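Local coordinates for protein alanine racemase, biosynthetic (Pseudomonas aeruginosa PAO1, PDB 6A2F) that is a two-domain, PLP-containing protein of the alanine racemase family, with an N-terminal TIM-type barrel and a mainly beta C-terminal domain, at residues L96-Q101 against E107-A112. Numbering follows the deposited sequence.
Sequences LDLVIQ and EAFLAA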
# COMPACT_ATOMS: atom_id res chain seq x y z
N LEU A 96 -25.81 6.30 -13.41
CA LEU A 96 -24.75 5.31 -13.57
C LEU A 96 -25.22 4.06 -14.27
O LEU A 96 -26.41 3.71 -14.21
CB LEU A 96 -24.16 4.94 -12.21
CG LEU A 96 -23.61 6.06 -11.32
CD1 LEU A 96 -23.11 5.48 -10.01
CD2 LEU A 96 -22.51 6.85 -12.01
N ASP A 97 -24.29 3.39 -14.95
CA ASP A 97 -24.53 2.07 -15.51
C ASP A 97 -24.38 1.04 -14.41
O ASP A 97 -23.35 1.00 -13.72
CB ASP A 97 -23.55 1.76 -16.64
CG ASP A 97 -23.92 2.42 -17.94
OD1 ASP A 97 -24.64 3.45 -17.93
OD2 ASP A 97 -23.47 1.91 -18.99
N LEU A 98 -25.40 0.21 -14.24
CA LEU A 98 -25.38 -0.79 -13.19
C LEU A 98 -24.91 -2.14 -13.72
O LEU A 98 -25.07 -2.45 -14.90
CB LEU A 98 -26.76 -0.93 -12.55
CG LEU A 98 -27.40 0.33 -11.96
CD1 LEU A 98 -28.76 -0.01 -11.38
CD2 LEU A 98 -26.51 0.98 -10.91
N VAL A 99 -24.30 -2.92 -12.82
CA VAL A 99 -23.99 -4.31 -13.07
C VAL A 99 -24.84 -5.18 -12.13
O VAL A 99 -25.02 -4.84 -10.95
CB VAL A 99 -22.48 -4.60 -12.88
CG1 VAL A 99 -22.22 -6.06 -12.55
CG2 VAL A 99 -21.70 -4.21 -14.13
N ILE A 100 -25.38 -6.27 -12.68
CA ILE A 100 -26.00 -7.32 -11.87
C ILE A 100 -25.24 -8.65 -12.06
O ILE A 100 -25.13 -9.16 -13.17
CB ILE A 100 -27.51 -7.49 -12.19
CG1 ILE A 100 -28.27 -6.20 -11.84
CG2 ILE A 100 -28.09 -8.67 -11.42
CD1 ILE A 100 -29.69 -6.15 -12.36
N GLN A 101 -24.71 -9.18 -10.95
CA GLN A 101 -23.83 -10.35 -10.93
C GLN A 101 -24.44 -11.55 -10.24
O GLN A 101 -24.03 -12.68 -10.50
CB GLN A 101 -22.56 -10.06 -10.13
CG GLN A 101 -21.75 -8.89 -10.62
CD GLN A 101 -20.84 -8.33 -9.55
OE1 GLN A 101 -21.08 -8.51 -8.35
NE2 GLN A 101 -19.80 -7.64 -9.97
N GLU A 107 -32.12 -8.96 -7.21
CA GLU A 107 -33.34 -8.78 -6.43
C GLU A 107 -33.37 -7.38 -5.79
O GLU A 107 -34.43 -6.76 -5.68
CB GLU A 107 -33.46 -9.89 -5.38
CG GLU A 107 -34.86 -10.45 -5.21
CD GLU A 107 -35.47 -10.97 -6.50
OE1 GLU A 107 -35.06 -12.05 -6.98
OE2 GLU A 107 -36.38 -10.30 -7.04
N ALA A 108 -32.20 -6.88 -5.39
CA ALA A 108 -32.09 -5.54 -4.81
C ALA A 108 -32.42 -4.45 -5.84
O ALA A 108 -33.06 -3.45 -5.50
CB ALA A 108 -30.71 -5.33 -4.21
N PHE A 109 -31.98 -4.65 -7.08
CA PHE A 109 -32.30 -3.72 -8.16
C PHE A 109 -33.80 -3.69 -8.45
O PHE A 109 -34.40 -2.62 -8.52
CB PHE A 109 -31.52 -4.07 -9.44
CG PHE A 109 -32.05 -3.38 -10.67
CD1 PHE A 109 -31.78 -2.03 -10.90
CD2 PHE A 109 -32.83 -4.07 -11.59
CE1 PHE A 109 -32.27 -1.39 -12.02
CE2 PHE A 109 -33.33 -3.43 -12.71
CZ PHE A 109 -33.05 -2.09 -12.93
N LEU A 110 -34.39 -4.87 -8.60
CA LEU A 110 -35.84 -5.01 -8.76
C LEU A 110 -36.62 -4.29 -7.66
O LEU A 110 -37.57 -3.56 -7.94
CB LEU A 110 -36.23 -6.50 -8.81
CG LEU A 110 -36.42 -7.24 -10.14
CD1 LEU A 110 -35.55 -6.68 -11.26
CD2 LEU A 110 -36.18 -8.73 -9.97
N ALA A 111 -36.20 -4.49 -6.41
CA ALA A 111 -36.88 -3.91 -5.26
C ALA A 111 -36.70 -2.39 -5.14
O ALA A 111 -37.52 -1.72 -4.49
CB ALA A 111 -36.45 -4.60 -3.97
N ALA A 112 -35.64 -1.86 -5.75
CA ALA A 112 -35.28 -0.44 -5.61
C ALA A 112 -36.34 0.50 -6.16
O ALA A 112 -36.57 1.56 -5.59
CB ALA A 112 -33.94 -0.17 -6.27
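Strand 98-100 and helix 103-112 are the first two elements of a beta-alpha-beta unit in the TIM-type barrel, and L98, I100 and F109 form the apolar seam between them. F109 reaches from the helix toward the strand. Its CG lies anti to the backbone N (chi1 166°), which carries the ring off the helix to meet the ends of L98 and I100, both on the same side of the ring plane. L98 CD1 lies by F109 CD1 and CE1, 3.7 Å from CD1. I100 CD1 lies by the other ortho carbon, 3.8 Å from F109 CD2. It also lies 4.0 Å from both F109 CB and CG, where the ring is attached. Both methyls approach the ring obliquely. The I100 and F109 side chains cross at about a right angle. No hydrogen bond links the two segments, and the three touching residues are buried. L98 and I100 point toward the helix, while V99 between them packs on L77 of strand 75-78. Beyond the seam, L98 also touches Y88 and A91 of helix 87-93, and F109 touches L145 of helix 135-145. The backbone of strand 98-100 pairs in parallel with strand 118-123, which completes the crossover.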